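Local atomic coordinates of uncharacterized hypothetical protein (Bacteroides uniformis, PDB entry 4EIU), a protein that is of unknown function but belongs to the DUF3823 family, with an N-terminal domain assigned to the transthyretin clan. Residues 35-40 with 46-51; 51-54 with 60-63. All coordinates share one frame; numbering follows the deposited sequence.

Interaction 1: 35-40 with 46-51; sequences RVRLTE and NVQHNP
The torsions bring Glu-40 and His-49 together: the glutamate chain runs extended, with CG anti to the backbone N (chi1 -156°), while the imidazole CG of His-49 lies anti to its carbonyl carbon (chi1 -52°). His-49 NE2 donates to Glu-40 OE1 over 2.8 Å, with 166° at the hydrogen; the oxygen sits practically in the ring plane, whereas the nitrogen meets the carboxylate on its anti side, somewhat out of its plane. Backbone bonds reinforce the same end: Glu-40 N to Val-47 O at 2.8 Å and Val-47 N to Glu-40 O at 3.0 Å, the pattern of a single antiparallel hydrogen-bonded bridge. Beyond it the chain from Gln-48 to Asn-50 departs from the strand, and water-mediated links take over from direct backbone bonds. One water donates to Leu-38 O (2.6 Å) and Asn-50 OD1 and accepts from Asn-50 N; another links Thr-39 OG1 to Gln-48 OE1. Gln-48 lays its CG 3.3 Å from Leu-38 O and its amide by the aliphatic part of Arg-37, whose stronger partner is Asp-52. Gln-48 NE2 donates nearly straight to Asn-50 O at 2.8 Å and also reaches Asp-52, fixing the amide's rotation. Tyr-71 touches both Glu-40 and His-49. Receiving an N-H from His-49 probably stabilises the carboxylate charge, and the neighbouring carboxylate would in turn tend to raise the imidazole's basicity.

Interaction 2: 51-54 with 60-63; sequences PDFY and TFQN
This is a side-chain contact between two sheets of the N-terminal domain, consistent with its transthyretin-like clan: Phe-53 belongs to the edge strand 53-54 of the five-stranded antiparallel sheet, and Phe-61 and Asn-63 to the edge strand 60-63 of the three-stranded mixed one, where their backbones bond to strand 10-18. The CB atoms of all three point across the contact. Phe-53 CG sits between the backbone N and the carbonyl carbon (chi1 64°), which sends the far end of the ring, CE2 and CZ, toward strand 60-63. There CE2 comes 3.6 Å from Phe-61 CD1, which lies at the edge of the Phe-53 ring near its plane. With centroids 5.9 Å apart and planes at 63°, the two rings form an oblique aromatic pair. Asn-63 covers a face of Phe-53: its CB stands 4.2 Å from the ring centroid, 26° off the normal, a CH-pi contact, and CB approaches CZ to 3.8 Å. The amide's OD1 accepts from Lys-65 N. Val-36 touches both phenylalanines, and Leu-38 adds to the packing on Phe-53. Cohesion between these two edge segments therefore rests on dispersion and CH-pi contact, with backbone hydrogen bonding kept within each sheet.

Overall arrangement
Following the chain from the N terminus, past strand 10-18, strand 35-40 is the first segment involved; the chain turns through residues 41-45, and interaction 1 closes this short loop as 46-51 folds back along the strand. At Pro-51, shared by both contacts, interaction 2 begins, and its loop closes when 60-63 meets 51-54 across residues 55-59. The loops are thus consecutive, neither nesting nor crossing, and the centres of the two contacts lie about 10 Å apart. Strand 35-40 joins them: Phe-53 O lies 2.7 Å from Val-36 N, a probable hydrogen bond, and Asp-52 OD2 forms a salt bridge with Arg-37 NH2 at 2.8 Å. Interaction 1 binds a connecting loop to the five-stranded sheet, whereas interaction 2 ties that sheet to the three-stranded one.

Interaction 1: 35-40 with 46-51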
# COMPACT_ATOMS: atom_id res chain seq x y z
N ARG A 35 2.48 -7.03 -2.54
CA ARG A 35 2.74 -8.40 -2.99
C ARG A 35 4.11 -8.57 -3.59
O ARG A 35 4.54 -7.74 -4.39
CB ARG A 35 1.67 -8.83 -3.99
CG ARG A 35 1.60 -10.33 -4.25
CD ARG A 35 0.56 -10.66 -5.29
NE ARG A 35 1.06 -10.24 -6.61
CZ ARG A 35 0.40 -10.37 -7.75
NH1 ARG A 35 -0.83 -10.90 -7.79
NH2 ARG A 35 0.96 -9.92 -8.88
N VAL A 36 4.75 -9.69 -3.26
CA VAL A 36 6.08 -10.02 -3.76
C VAL A 36 5.98 -11.40 -4.43
O VAL A 36 5.54 -12.39 -3.82
CB VAL A 36 7.14 -10.06 -2.63
CG1 VAL A 36 8.55 -10.27 -3.21
CG2 VAL A 36 7.07 -8.76 -1.79
N ARG A 37 6.46 -11.46 -5.67
CA ARG A 37 6.45 -12.69 -6.48
C ARG A 37 7.83 -12.97 -7.03
O ARG A 37 8.40 -12.15 -7.81
CB ARG A 37 5.42 -12.54 -7.63
CG ARG A 37 5.43 -13.64 -8.67
CD ARG A 37 4.30 -13.48 -9.67
NE ARG A 37 3.01 -13.65 -9.02
CZ ARG A 37 1.85 -13.43 -9.63
NH1 ARG A 37 1.84 -13.09 -10.91
NH2 ARG A 37 0.71 -13.59 -8.97
N LEU A 38 8.35 -14.12 -6.64
CA LEU A 38 9.66 -14.61 -7.02
C LEU A 38 9.49 -15.75 -8.01
O LEU A 38 8.96 -16.80 -7.67
CB LEU A 38 10.44 -15.11 -5.78
CG LEU A 38 10.51 -14.18 -4.52
CD1 LEU A 38 11.23 -14.83 -3.31
CD2 LEU A 38 11.14 -12.85 -4.84
N THR A 39 10.00 -15.55 -9.23
CA THR A 39 10.01 -16.59 -10.27
C THR A 39 11.45 -16.95 -10.59
O THR A 39 12.25 -16.08 -10.92
CB THR A 39 9.34 -16.06 -11.55
OG1 THR A 39 8.13 -15.41 -11.20
CG2 THR A 39 9.03 -17.15 -12.56
N GLU A 40 11.78 -18.24 -10.49
CA GLU A 40 13.09 -18.71 -10.87
C GLU A 40 13.21 -18.73 -12.39
O GLU A 40 12.37 -19.29 -13.07
CB GLU A 40 13.40 -20.11 -10.37
CG GLU A 40 14.91 -20.27 -10.28
CD GLU A 40 15.39 -21.67 -10.16
OE1 GLU A 40 14.60 -22.59 -9.85
OE2 GLU A 40 16.61 -21.81 -10.38
N ASN A 46 10.26 -21.07 -16.65
CA ASN A 46 10.51 -20.46 -15.35
C ASN A 46 9.53 -21.05 -14.32
O ASN A 46 8.42 -21.45 -14.67
CB ASN A 46 10.32 -18.94 -15.46
CG ASN A 46 11.21 -18.29 -16.53
OD1 ASN A 46 12.32 -18.74 -16.82
ND2 ASN A 46 10.72 -17.19 -17.09
N VAL A 47 9.92 -21.08 -13.05
CA VAL A 47 9.09 -21.73 -12.05
C VAL A 47 8.99 -20.86 -10.81
O VAL A 47 10.00 -20.34 -10.33
CB VAL A 47 9.64 -23.12 -11.70
CG1 VAL A 47 11.12 -23.02 -11.34
CG2 VAL A 47 8.84 -23.77 -10.58
N GLN A 48 7.76 -20.70 -10.31
CA GLN A 48 7.52 -20.02 -9.03
C GLN A 48 7.48 -21.09 -7.91
O GLN A 48 6.51 -21.84 -7.81
CB GLN A 48 6.23 -19.22 -9.08
CG GLN A 48 6.05 -18.42 -7.83
CD GLN A 48 4.91 -17.45 -7.87
OE1 GLN A 48 4.39 -17.13 -8.92
NE2 GLN A 48 4.57 -16.91 -6.71
N HIS A 49 8.54 -21.20 -7.13
CA HIS A 49 8.60 -22.14 -5.99
C HIS A 49 7.94 -21.59 -4.75
O HIS A 49 7.41 -22.36 -3.95
CB HIS A 49 10.03 -22.50 -5.64
CG HIS A 49 10.86 -23.00 -6.80
ND1 HIS A 49 10.60 -24.15 -7.44
CD2 HIS A 49 11.98 -22.44 -7.43
CE1 HIS A 49 11.51 -24.33 -8.42
NE2 HIS A 49 12.35 -23.27 -8.41
N ASN A 50 7.96 -20.26 -4.59
CA ASN A 50 7.46 -19.56 -3.40
C ASN A 50 6.13 -18.88 -3.70
O ASN A 50 6.06 -18.05 -4.61
CB ASN A 50 8.47 -18.49 -2.97
CG ASN A 50 9.84 -19.06 -2.71
OD1 ASN A 50 10.72 -19.00 -3.57
ND2 ASN A 50 10.04 -19.65 -1.54
N PRO A 51 5.07 -19.24 -2.96
CA PRO A 51 3.83 -18.49 -3.09
C PRO A 51 4.04 -16.98 -2.98
O PRO A 51 5.01 -16.51 -2.34
CB PRO A 51 2.93 -19.03 -1.96
CG PRO A 51 3.62 -20.21 -1.39
CD PRO A 51 5.04 -20.24 -1.87
O HOH W 1 6.90 -15.29 -4.30
O HOH W 2 10.04 -18.77 -6.31
O HOH W 3 5.67 -16.53 -11.50

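Interaction 2: 51-54 with 60-63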
# COMPACT_ATOMS: atom_id res chain seq x y z
N PRO A 51 5.07 -19.24 -2.96
CA PRO A 51 3.83 -18.49 -3.09
C PRO A 51 4.04 -16.98 -2.98
O PRO A 51 5.01 -16.51 -2.34
CB PRO A 51 2.93 -19.03 -1.96
CG PRO A 51 3.62 -20.21 -1.39
CD PRO A 51 5.04 -20.24 -1.87
N ASP A 52 3.18 -16.21 -3.65
CA ASP A 52 3.18 -14.81 -3.48
C ASP A 52 3.14 -14.51 -1.99
O ASP A 52 2.40 -15.15 -1.25
CB ASP A 52 1.95 -14.17 -4.10
CG ASP A 52 1.90 -14.29 -5.62
OD1 ASP A 52 2.92 -14.68 -6.22
OD2 ASP A 52 0.81 -14.01 -6.18
N PHE A 53 3.93 -13.54 -1.55
CA PHE A 53 3.96 -13.18 -0.13
C PHE A 53 3.93 -11.70 0.00
O PHE A 53 3.99 -11.00 -1.02
CB PHE A 53 5.12 -13.86 0.63
CG PHE A 53 6.49 -13.46 0.18
CD1 PHE A 53 7.13 -14.19 -0.82
CD2 PHE A 53 7.16 -12.42 0.77
CE1 PHE A 53 8.41 -13.84 -1.24
CE2 PHE A 53 8.42 -12.04 0.31
CZ PHE A 53 9.05 -12.76 -0.69
N TYR A 54 3.78 -11.21 1.24
CA TYR A 54 3.47 -9.80 1.48
C TYR A 54 4.48 -9.11 2.41
O TYR A 54 5.02 -9.74 3.36
CB TYR A 54 2.02 -9.66 1.96
CG TYR A 54 1.08 -10.08 0.88
CD1 TYR A 54 0.71 -11.42 0.73
CD2 TYR A 54 0.59 -9.16 -0.04
CE1 TYR A 54 -0.09 -11.81 -0.31
CE2 TYR A 54 -0.22 -9.57 -1.09
CZ TYR A 54 -0.56 -10.90 -1.21
OH TYR A 54 -1.34 -11.29 -2.26
N THR A 60 8.90 -3.32 4.23
CA THR A 60 10.01 -4.28 3.99
C THR A 60 9.45 -5.70 3.84
O THR A 60 8.31 -5.95 4.25
CB THR A 60 11.06 -4.26 5.09
OG1 THR A 60 10.52 -4.75 6.35
CG2 THR A 60 11.67 -2.82 5.28
N PHE A 61 10.26 -6.63 3.32
CA PHE A 61 9.86 -8.03 3.20
C PHE A 61 11.06 -8.90 3.37
O PHE A 61 12.19 -8.46 3.16
CB PHE A 61 9.15 -8.35 1.88
CG PHE A 61 10.01 -8.20 0.62
CD1 PHE A 61 10.78 -9.27 0.14
CD2 PHE A 61 9.95 -7.05 -0.14
CE1 PHE A 61 11.56 -9.13 -1.03
CE2 PHE A 61 10.71 -6.90 -1.31
CZ PHE A 61 11.51 -7.95 -1.77
N GLN A 62 10.84 -10.14 3.75
CA GLN A 62 11.92 -11.12 3.80
C GLN A 62 11.35 -12.52 3.65
O GLN A 62 10.33 -12.86 4.26
CB GLN A 62 12.70 -10.99 5.09
CG GLN A 62 13.79 -12.05 5.31
CD GLN A 62 14.50 -11.86 6.61
OE1 GLN A 62 15.47 -11.10 6.68
NE2 GLN A 62 14.08 -12.59 7.66
N ASN A 63 12.03 -13.34 2.86
CA ASN A 63 11.78 -14.77 2.85
C ASN A 63 13.11 -15.52 2.88
O ASN A 63 14.00 -15.22 2.09
CB ASN A 63 10.96 -15.14 1.61
CG ASN A 63 10.47 -16.57 1.66
OD1 ASN A 63 11.26 -17.49 1.54
ND2 ASN A 63 9.16 -16.76 1.85